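PDB 6Q1I: endoglucanase A from Clostridium longisporum, which hydrolyses internal beta-1,4-glucosidic linkages in beta-glucan, lichenan and carboxymethylcellulose, also attacks xylan, and prefers the longer cellooligosaccharides. Local coordinates for residues A[119-124]-A[129-134]; A[235-240]-A[263-268]; A[318-323]-A[339-344]. One frame throughout, in Å; residues are numbered along the deposited sequence.

Overall arrangement
The chain is the glycoside hydrolase family 5 catalytic part of a longer protein, an eight-stranded (beta/alpha)8 barrel. Each contact joins the loop after a barrel strand to a later element: helix 128-145 in contact 1, helix 256-275, past the short helix 239-242, in contact 2, and the residues leading into helix 343-356 in contact 3. Contact 2 is buried and rests on a single hydroxyl-carboxylate bond. Contact 1 is partly buried, combining a cation-pi pair with valine packing. Contact 3, at the surface, mixes a methyl-ring contact with a tyrosine-amide bond and water. Contacts 1 and 3 lie on opposite sides of the chain's centre, their own centres about 36 Å apart; none of the three touches another.

Contact 1 (A[119-124]-A[129-134]); sequences NWVIPT and SSVTPK
The ammonium group of Lys134 sits above the indole of Trp120, with NZ 4.2 Å from the centroid of the five-membered ring and 24° off its normal, a cation-pi pair. The lysine chain is stretched out and runs obliquely over the same face: CE lies 3.7 Å from the centroid of the six-membered ring as a CH-pi contact, while CG reaches Trp120 CZ3 at 3.6 Å. Val121 CG2 lies against the other face, so the indole is held between a methyl and a lysine. At the indole edge, the Trp120 NE1 atom is bonded to Glu117, which helps to fix the ring's rotation. Val131 points from the helix toward the loop. A chi1 of 174° puts Val131 CG1 opposite the backbone N, where it meets Val121 CG1 at 4.2 Å, and Val131 CG2 is pressed to 3.1 Å from the carbonyl oxygen of Trp120, a tight approach. Tyr184 of helix 175-194 adds to the packing of both valines. Val121, the centre of an inverse gamma turn, has its side chain about 10 Å from that of Gln160, the altered residue at the probable proton-donor position. The arrangement is a beta-alpha loop of a TIM barrel folded back on the start of its own helix, 128-145.

Contact 2 (A[235-240]-A[263-268]); sequences AYSPYF and DVELDS
Ser237 lays its CB and hydroxyl against the carboxylate of Glu265. In the conformer described, one of two deposited for this serine, Ser237 OG donates to Glu265 OE2 at 2.6 Å, on the syn lone pair of that oxygen, the side facing OE1; the bond belongs to this conformer, and whether the other keeps it is uncertain. Ser237 CB is 3.4 Å from Glu265 OE1 as well, so the serine faces both carboxylate oxygens. Glu265 gets there by reaching straight out from its helix: CG is anti to the backbone N (chi1 176°), the next torsion is fully extended, and a chi3 of -11° keeps the carboxylate nearly coplanar with the chain. The methyl of Ala235 touches the same oxygen that the serine binds, its CB 3.7 Å from Glu265 OE2. A weak bond to the hydroxyl of Tyr269 gives Glu265 OE2 a second polar partner. On the helix itself, Ser268 OG donates to the backbone O of Glu265 at 2.7 Å. The peptide bond after Ser237 is cis, and Pro238 takes the N-cap position of the short helix 239-242. Ala235 is hydrogen-bonded through its backbone to Gln284, the altered residue at the probable nucleophile position, and Tyr236 OH makes a weak bond to the Gln284 side chain. A helix-borne glutamate thus meets the loop after strand 229-234 of the (beta/alpha)8 barrel, close to the probable catalytic centre, the side chain of Ala235 lying about 8 Å from that of Gln284.

Contact 3 (A[318-323]-A[339-344]); sequences DNNYAE and NWYFSD
The Tyr341 ring carries the methyl of Ala322 over one face and the amide oxygen of Asn320 at its edge. Ala322 CB lies 3.7 Å from the ring centroid, a CH-pi contact; the same methyl touches Phe342 CE2 at 4.1 Å. At the ring's end, Tyr341 OH donates to Asn320 OD1 at 2.7 Å, coming from well above the amide plane (53° out of it), with ring and amide planes 39° apart. Asn320 CG lies opposite the backbone N (chi1 -170°), which carries OD1 to the tyrosine hydroxyl. The amide is firmly placed: Asn320 OD1 also accepts from the backbone N of Arg335, and Asn320 ND2 is bonded to Asn53. Water 1 accepts from Ala322 N at 2.9 Å and makes a weak bond to Tyr341 OH, linking the two sides. Two overlapping Asx turns shape the loop, Asp318 OD1 taking Asn320 N at 2.9 Å and Asn319 OD1 taking Tyr321 N at 3.2 Å. Asp318 also bonds through OD2 to Trp25 of strand 23-27. Phe342, the N-cap residue of helix 343-356, rests on Thr293 and meets Arg296 of helix 293-309 in a cation-pi pair, while Trp340 packs on helix 58-67.

Contact 1 (A[119-124]-A[129-134])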
loop_
_atom_site.group_PDB
_atom_site.type_symbol
_atom_site.label_atom_id
_atom_site.label_comp_id
_atom_site.label_asym_id
_atom_site.label_seq_id
_atom_site.Cartn_x
_atom_site.Cartn_y
_atom_site.Cartn_z
ATOM N N ASN A 119 -7.254 5.224 14.301
ATOM C CA ASN A 119 -7.694 5.715 15.601
ATOM C C ASN A 119 -8.319 7.100 15.508
ATOM O O ASN A 119 -9.074 7.483 16.411
ATOM C CB ASN A 119 -6.527 5.762 16.592
ATOM C CG ASN A 119 -5.437 6.708 16.147
ATOM O OD1 ASN A 119 -4.908 6.561 15.063
ATOM N ND2 ASN A 119 -5.129 7.708 16.962
ATOM N N TRP A 120 -7.999 7.867 14.462
ATOM C CA TRP A 120 -8.563 9.197 14.276
ATOM C C TRP A 120 -9.308 9.372 12.960
ATOM O O TRP A 120 -10.273 10.130 12.924
ATOM C CB TRP A 120 -7.498 10.301 14.479
ATOM C CG TRP A 120 -6.392 10.383 13.449
ATOM C CD1 TRP A 120 -5.214 9.697 13.446
ATOM C CD2 TRP A 120 -6.361 11.230 12.298
ATOM N NE1 TRP A 120 -4.458 10.048 12.352
ATOM C CE2 TRP A 120 -5.142 10.992 11.632
ATOM C CE3 TRP A 120 -7.248 12.164 11.764
ATOM C CZ2 TRP A 120 -4.793 11.652 10.452
ATOM C CZ3 TRP A 120 -6.906 12.814 10.603
ATOM C CH2 TRP A 120 -5.687 12.560 9.954
ATOM N N VAL A 121 -8.908 8.691 11.887
ATOM C CA VAL A 121 -9.654 8.722 10.630
ATOM C C VAL A 121 -10.791 7.717 10.756
ATOM O O VAL A 121 -10.653 6.542 10.398
ATOM C CB VAL A 121 -8.762 8.457 9.406
ATOM C CG1 VAL A 121 -9.591 8.464 8.133
ATOM C CG2 VAL A 121 -7.666 9.500 9.334
ATOM N N ILE A 122 -11.904 8.166 11.313
ATOM C CA ILE A 122 -13.051 7.323 11.624
ATOM C C ILE A 122 -14.135 7.649 10.607
ATOM O O ILE A 122 -14.618 8.791 10.576
ATOM C CB ILE A 122 -13.534 7.577 13.059
ATOM C CG1 ILE A 122 -12.442 7.197 14.065
ATOM C CG2 ILE A 122 -14.819 6.810 13.319
ATOM C CD1 ILE A 122 -12.642 7.832 15.424
ATOM N N PRO A 123 -14.536 6.699 9.745
ATOM C CA PRO A 123 -15.463 7.034 8.639
ATOM C C PRO A 123 -16.933 6.947 9.039
ATOM O O PRO A 123 -17.680 6.054 8.619
ATOM C CB PRO A 123 -15.074 6.010 7.569
ATOM C CG PRO A 123 -14.667 4.787 8.370
ATOM C CD PRO A 123 -13.999 5.326 9.619
ATOM N N THR A 124 -17.366 7.906 9.861
ATOM C CA THR A 124 -18.770 8.074 10.209
ATOM C C THR A 124 -19.171 9.525 9.994
ATOM O O THR A 124 -18.344 10.437 10.051
ATOM C CB THR A 124 -19.054 7.723 11.677
ATOM O OG1 THR A 124 -18.345 8.637 12.518
ATOM C CG2 THR A 124 -18.636 6.301 11.994
ATOM N N SER A 129 -16.693 15.969 10.758
ATOM C CA SER A 129 -16.299 17.360 10.967
ATOM C C SER A 129 -14.980 17.486 11.719
ATOM O O SER A 129 -14.316 18.523 11.617
ATOM C CB SER A 129 -17.396 18.124 11.713
ATOM O OG SER A 129 -17.508 17.654 13.041
ATOM N N SER A 130 -14.594 16.470 12.488
ATOM C CA SER A 130 -13.321 16.512 13.190
ATOM C C SER A 130 -12.190 15.885 12.387
ATOM O O SER A 130 -11.036 16.290 12.536
ATOM C CB SER A 130 -13.445 15.830 14.554
ATOM O OG SER A 130 -13.910 14.509 14.441
ATOM N N VAL A 131 -12.500 14.937 11.512
ATOM C CA VAL A 131 -11.474 14.275 10.717
ATOM C C VAL A 131 -11.058 15.133 9.534
ATOM O O VAL A 131 -9.868 15.263 9.241
ATOM C CB VAL A 131 -11.990 12.907 10.237
ATOM C CG1 VAL A 131 -10.985 12.267 9.277
ATOM C CG2 VAL A 131 -12.281 12.003 11.423
ATOM N N THR A 132 -12.029 15.699 8.816
ATOM C CA THR A 132 -11.740 16.259 7.498
ATOM C C THR A 132 -10.746 17.408 7.550
ATOM O O THR A 132 -9.775 17.388 6.774
ATOM C CB THR A 132 -13.044 16.625 6.778
ATOM O OG1 THR A 132 -13.894 15.471 6.703
ATOM C CG2 THR A 132 -12.747 17.121 5.365
ATOM N N PRO A 133 -10.898 18.414 8.417
ATOM C CA PRO A 133 -9.905 19.501 8.406
ATOM C C PRO A 133 -8.503 19.015 8.734
ATOM O O PRO A 133 -7.526 19.512 8.167
ATOM C CB PRO A 133 -10.435 20.495 9.452
ATOM C CG PRO A 133 -11.854 20.131 9.688
ATOM C CD PRO A 133 -12.027 18.687 9.330
ATOM N N LYS A 134 -8.391 18.057 9.657
ATOM C CA LYS A 134 -7.088 17.536 10.051
ATOM C C LYS A 134 -6.458 16.737 8.921
ATOM O O LYS A 134 -5.266 16.890 8.638
ATOM C CB LYS A 134 -7.255 16.688 11.309
ATOM C CG LYS A 134 -5.995 16.040 11.829
ATOM C CD LYS A 134 -6.264 15.389 13.173
ATOM C CE LYS A 134 -5.124 14.521 13.637
ATOM N NZ LYS A 134 -5.405 13.971 14.994
#

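Contact 2 (A[235-240]-A[263-268])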
loop_
_atom_site.group_PDB
_atom_site.type_symbol
_atom_site.label_atom_id
_atom_site.label_comp_id
_atom_site.label_asym_id
_atom_site.label_seq_id
_atom_site.Cartn_x
_atom_site.Cartn_y
_atom_site.Cartn_z
ATOM N N ALA A 235 -5.079 -7.374 -1.626
ATOM C CA ALA A 235 -5.664 -8.669 -1.988
ATOM C C ALA A 235 -4.674 -9.777 -1.619
ATOM O O ALA A 235 -3.904 -10.287 -2.444
ATOM C CB ALA A 235 -6.043 -8.709 -3.468
ATOM N N TYR A 236 -4.715 -10.160 -0.344
ATOM C CA TYR A 236 -3.938 -11.283 0.177
ATOM C C TYR A 236 -4.719 -12.550 -0.157
ATOM O O TYR A 236 -5.382 -13.160 0.685
ATOM C CB TYR A 236 -3.742 -11.119 1.672
ATOM C CG TYR A 236 -2.844 -9.971 2.073
ATOM C CD1 TYR A 236 -3.357 -8.701 2.327
ATOM C CD2 TYR A 236 -1.478 -10.158 2.218
ATOM C CE1 TYR A 236 -2.536 -7.670 2.718
ATOM C CE2 TYR A 236 -0.655 -9.138 2.613
ATOM C CZ TYR A 236 -1.177 -7.892 2.856
ATOM O OH TYR A 236 -0.342 -6.884 3.270
ATOM N N SER A 237 -4.607 -12.961 -1.419
ATOM C CA SER A 237 -5.495 -13.967 -1.958
ATOM C C SER A 237 -4.736 -15.204 -2.399
ATOM O O SER A 237 -3.594 -15.115 -2.857
ATOM C CB SER A 237 -6.240 -13.392 -3.163
ATOM O OG SER A 237 -6.965 -12.253 -2.744
ATOM N N PRO A 238 -5.351 -16.393 -2.254
ATOM C CA PRO A 238 -6.639 -16.634 -1.587
ATOM C C PRO A 238 -6.434 -16.615 -0.063
ATOM O O PRO A 238 -5.447 -17.159 0.430
ATOM C CB PRO A 238 -7.046 -18.011 -2.104
ATOM C CG PRO A 238 -5.727 -18.704 -2.375
ATOM C CD PRO A 238 -4.766 -17.632 -2.800
ATOM N N TYR A 239 -7.372 -15.984 0.646
ATOM C CA TYR A 239 -7.213 -15.658 2.063
ATOM C C TYR A 239 -6.799 -16.853 2.924
ATOM O O TYR A 239 -5.903 -16.735 3.767
ATOM C CB TYR A 239 -8.525 -15.053 2.576
ATOM C CG TYR A 239 -8.567 -14.875 4.071
ATOM C CD1 TYR A 239 -7.930 -13.811 4.672
ATOM C CD2 TYR A 239 -9.229 -15.788 4.881
ATOM C CE1 TYR A 239 -7.952 -13.652 6.046
ATOM C CE2 TYR A 239 -9.258 -15.640 6.248
ATOM C CZ TYR A 239 -8.614 -14.571 6.826
ATOM O OH TYR A 239 -8.638 -14.415 8.190
ATOM N N PHE A 240 -7.471 -17.991 2.779
ATOM C CA PHE A 240 -7.193 -19.098 3.693
ATOM C C PHE A 240 -5.779 -19.645 3.523
ATOM O O PHE A 240 -5.194 -20.154 4.488
ATOM C CB PHE A 240 -8.244 -20.196 3.542
ATOM C CG PHE A 240 -9.598 -19.806 4.066
ATOM C CD1 PHE A 240 -9.759 -19.418 5.385
ATOM C CD2 PHE A 240 -10.712 -19.842 3.248
ATOM C CE1 PHE A 240 -10.996 -19.063 5.875
ATOM C CE2 PHE A 240 -11.955 -19.486 3.736
ATOM C CZ PHE A 240 -12.093 -19.094 5.052
ATOM N N ASP A 263 -7.825 -15.830 -11.285
ATOM C CA ASP A 263 -8.081 -15.138 -12.545
ATOM C C ASP A 263 -9.399 -14.365 -12.496
ATOM O O ASP A 263 -9.469 -13.212 -12.933
ATOM C CB ASP A 263 -8.092 -16.134 -13.709
ATOM C CG ASP A 263 -6.706 -16.647 -14.065
ATOM O OD1 ASP A 263 -5.704 -15.960 -13.780
ATOM O OD2 ASP A 263 -6.624 -17.738 -14.660
ATOM N N VAL A 264 -10.465 -14.991 -11.980
ATOM C CA VAL A 264 -11.759 -14.310 -11.909
ATOM C C VAL A 264 -11.688 -13.109 -10.972
ATOM O O VAL A 264 -12.272 -12.052 -11.241
ATOM C CB VAL A 264 -12.861 -15.309 -11.504
ATOM C CG1 VAL A 264 -14.151 -14.583 -11.157
ATOM C CG2 VAL A 264 -13.095 -16.309 -12.637
ATOM N N GLU A 265 -10.978 -13.257 -9.853
ATOM C CA GLU A 265 -10.816 -12.145 -8.918
ATOM C C GLU A 265 -10.092 -10.973 -9.580
ATOM O O GLU A 265 -10.534 -9.818 -9.491
ATOM C CB GLU A 265 -10.060 -12.642 -7.684
ATOM C CG GLU A 265 -9.733 -11.560 -6.672
ATOM C CD GLU A 265 -8.988 -12.087 -5.453
ATOM O OE1 GLU A 265 -8.904 -13.324 -5.279
ATOM O OE2 GLU A 265 -8.456 -11.260 -4.684
ATOM N N LEU A 266 -8.975 -11.249 -10.256
ATOM C CA LEU A 266 -8.222 -10.176 -10.897
ATOM C C LEU A 266 -9.015 -9.541 -12.034
ATOM O O LEU A 266 -8.944 -8.322 -12.234
ATOM C CB LEU A 266 -6.867 -10.701 -11.375
ATOM C CG LEU A 266 -5.916 -11.131 -10.254
ATOM C CD1 LEU A 266 -4.712 -11.875 -10.828
ATOM C CD2 LEU A 266 -5.470 -9.915 -9.426
ATOM N N ASP A 267 -9.771 -10.349 -12.787
ATOM C CA ASP A 267 -10.682 -9.795 -13.787
ATOM C C ASP A 267 -11.658 -8.807 -13.147
ATOM O O ASP A 267 -11.949 -7.749 -13.715
ATOM C CB ASP A 267 -11.491 -10.909 -14.467
ATOM C CG ASP A 267 -10.707 -11.695 -15.508
ATOM O OD1 ASP A 267 -9.598 -11.284 -15.904
ATOM O OD2 ASP A 267 -11.244 -12.739 -15.939
ATOM N N SER A 268 -12.197 -9.153 -11.975
ATOM C CA SER A 268 -13.159 -8.263 -11.327
ATOM C C SER A 268 -12.524 -6.924 -10.963
ATOM O O SER A 268 -13.165 -5.874 -11.094
ATOM C CB SER A 268 -13.802 -8.934 -10.107
ATOM O OG SER A 268 -12.974 -8.862 -8.952
#

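Contact 3 (A[318-323]-A[339-344])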
loop_
_atom_site.group_PDB
_atom_site.type_symbol
_atom_site.label_atom_id
_atom_site.label_comp_id
_atom_site.label_asym_id
_atom_site.label_seq_id
_atom_site.Cartn_x
_atom_site.Cartn_y
_atom_site.Cartn_z
ATOM N N ASP A 318 6.259 -6.616 2.679
ATOM C CA ASP A 318 7.453 -7.171 3.327
ATOM C C ASP A 318 7.721 -6.464 4.655
ATOM O O ASP A 318 8.272 -5.360 4.685
ATOM C CB ASP A 318 8.681 -7.095 2.421
ATOM C CG ASP A 318 9.824 -7.951 2.938
ATOM O OD1 ASP A 318 9.842 -8.205 4.158
ATOM O OD2 ASP A 318 10.679 -8.383 2.138
ATOM N N ASN A 319 7.343 -7.113 5.754
ATOM C CA ASN A 319 7.541 -6.567 7.090
ATOM C C ASN A 319 8.789 -7.101 7.778
ATOM O O ASN A 319 8.971 -6.853 8.968
ATOM C CB ASN A 319 6.305 -6.794 7.960
ATOM C CG ASN A 319 5.930 -8.254 8.086
ATOM O OD1 ASN A 319 6.642 -9.138 7.606
ATOM N ND2 ASN A 319 4.789 -8.514 8.720
ATOM N N ASN A 320 9.660 -7.805 7.054
ATOM C CA ASN A 320 10.910 -8.328 7.603
ATOM C C ASN A 320 10.672 -9.340 8.717
ATOM O O ASN A 320 11.554 -9.561 9.545
ATOM C CB ASN A 320 11.829 -7.189 8.060
ATOM C CG ASN A 320 13.232 -7.650 8.418
ATOM O OD1 ASN A 320 13.834 -8.504 7.753
ATOM N ND2 ASN A 320 13.778 -7.042 9.463
ATOM N N TYR A 321 9.504 -9.985 8.728
ATOM C CA TYR A 321 9.142 -10.954 9.765
ATOM C C TYR A 321 8.835 -12.284 9.089
ATOM O O TYR A 321 7.867 -12.391 8.329
ATOM C CB TYR A 321 7.946 -10.442 10.578
ATOM C CG TYR A 321 7.532 -11.312 11.747
ATOM C CD1 TYR A 321 8.470 -11.795 12.654
ATOM C CD2 TYR A 321 6.194 -11.623 11.968
ATOM C CE1 TYR A 321 8.089 -12.584 13.728
ATOM C CE2 TYR A 321 5.807 -12.401 13.042
ATOM C CZ TYR A 321 6.756 -12.879 13.920
ATOM O OH TYR A 321 6.373 -13.663 14.991
ATOM N N ALA A 322 9.652 -13.302 9.363
ATOM C CA ALA A 322 9.581 -14.543 8.603
ATOM C C ALA A 322 9.581 -15.782 9.490
ATOM O O ALA A 322 9.826 -16.884 8.993
ATOM C CB ALA A 322 10.727 -14.616 7.590
ATOM N N GLU A 323 9.267 -15.628 10.774
ATOM C CA GLU A 323 9.342 -16.748 11.701
ATOM C C GLU A 323 8.359 -17.847 11.316
ATOM O O GLU A 323 7.185 -17.595 11.039
ATOM C CB GLU A 323 9.079 -16.261 13.127
ATOM C CG GLU A 323 10.223 -15.445 13.701
ATOM C CD GLU A 323 11.516 -16.237 13.782
ATOM O OE1 GLU A 323 11.506 -17.332 14.379
ATOM O OE2 GLU A 323 12.537 -15.775 13.233
ATOM N N ASN A 339 20.456 -10.868 2.761
ATOM C CA ASN A 339 20.076 -12.105 2.097
ATOM C C ASN A 339 18.554 -12.241 2.141
ATOM O O ASN A 339 17.877 -11.571 2.914
ATOM C CB ASN A 339 20.711 -13.311 2.802
ATOM C CG ASN A 339 22.228 -13.330 2.700
ATOM O OD1 ASN A 339 22.808 -12.913 1.698
ATOM N ND2 ASN A 339 22.876 -13.830 3.745
ATOM N N TRP A 340 18.021 -13.133 1.316
ATOM C CA TRP A 340 16.583 -13.375 1.269
ATOM C C TRP A 340 16.208 -14.473 2.254
ATOM O O TRP A 340 16.896 -15.489 2.359
ATOM C CB TRP A 340 16.143 -13.785 -0.145
ATOM C CG TRP A 340 16.561 -12.801 -1.156
ATOM C CD1 TRP A 340 17.685 -12.848 -1.915
ATOM C CD2 TRP A 340 15.890 -11.587 -1.505
ATOM N NE1 TRP A 340 17.764 -11.744 -2.715
ATOM C CE2 TRP A 340 16.671 -10.951 -2.487
ATOM C CE3 TRP A 340 14.703 -10.980 -1.089
ATOM C CZ2 TRP A 340 16.313 -9.738 -3.053
ATOM C CZ3 TRP A 340 14.343 -9.773 -1.665
ATOM C CH2 TRP A 340 15.149 -9.169 -2.630
ATOM N N TYR A 341 15.112 -14.261 2.983
ATOM C CA TYR A 341 14.546 -15.339 3.783
ATOM C C TYR A 341 14.093 -16.490 2.890
ATOM O O TYR A 341 14.235 -17.664 3.253
ATOM C CB TYR A 341 13.336 -14.832 4.574
ATOM C CG TYR A 341 13.615 -13.827 5.665
ATOM C CD1 TYR A 341 14.313 -14.183 6.810
ATOM C CD2 TYR A 341 13.141 -12.527 5.556
ATOM C CE1 TYR A 341 14.549 -13.256 7.812
ATOM C CE2 TYR A 341 13.364 -11.600 6.553
ATOM C CZ TYR A 341 14.072 -11.969 7.675
ATOM O OH TYR A 341 14.301 -11.045 8.675
ATOM N N PHE A 342 13.520 -16.167 1.717
ATOM C CA PHE A 342 12.982 -17.137 0.759
ATOM C C PHE A 342 13.343 -16.669 -0.654
ATOM O O PHE A 342 12.552 -16.028 -1.351
ATOM C CB PHE A 342 11.466 -17.305 0.931
ATOM C CG PHE A 342 11.079 -17.782 2.295
ATOM C CD1 PHE A 342 11.216 -19.118 2.626
ATOM C CD2 PHE A 342 10.606 -16.902 3.256
ATOM C CE1 PHE A 342 10.894 -19.571 3.885
ATOM C CE2 PHE A 342 10.282 -17.350 4.525
ATOM C CZ PHE A 342 10.427 -18.691 4.835
ATOM N N SER A 343 14.559 -17.001 -1.091
ATOM C CA SER A 343 14.973 -16.616 -2.435
ATOM C C SER A 343 14.046 -17.201 -3.494
ATOM O O SER A 343 13.852 -16.581 -4.541
ATOM C CB SER A 343 16.427 -17.021 -2.688
ATOM O OG SER A 343 16.585 -18.420 -2.598
ATOM N N ASP A 344 13.463 -18.386 -3.243
ATOM C CA ASP A 344 12.584 -18.989 -4.242
ATOM C C ASP A 344 11.327 -18.151 -4.462
ATOM O O ASP A 344 10.787 -18.120 -5.576
ATOM C CB ASP A 344 12.175 -20.413 -3.839
ATOM C CG ASP A 344 13.310 -21.430 -3.948
ATOM O OD1 ASP A 344 14.320 -21.171 -4.633
ATOM O OD2 ASP A 344 13.162 -22.513 -3.346
HETATM O O HOH W 1 12.170 -12.666 10.683
#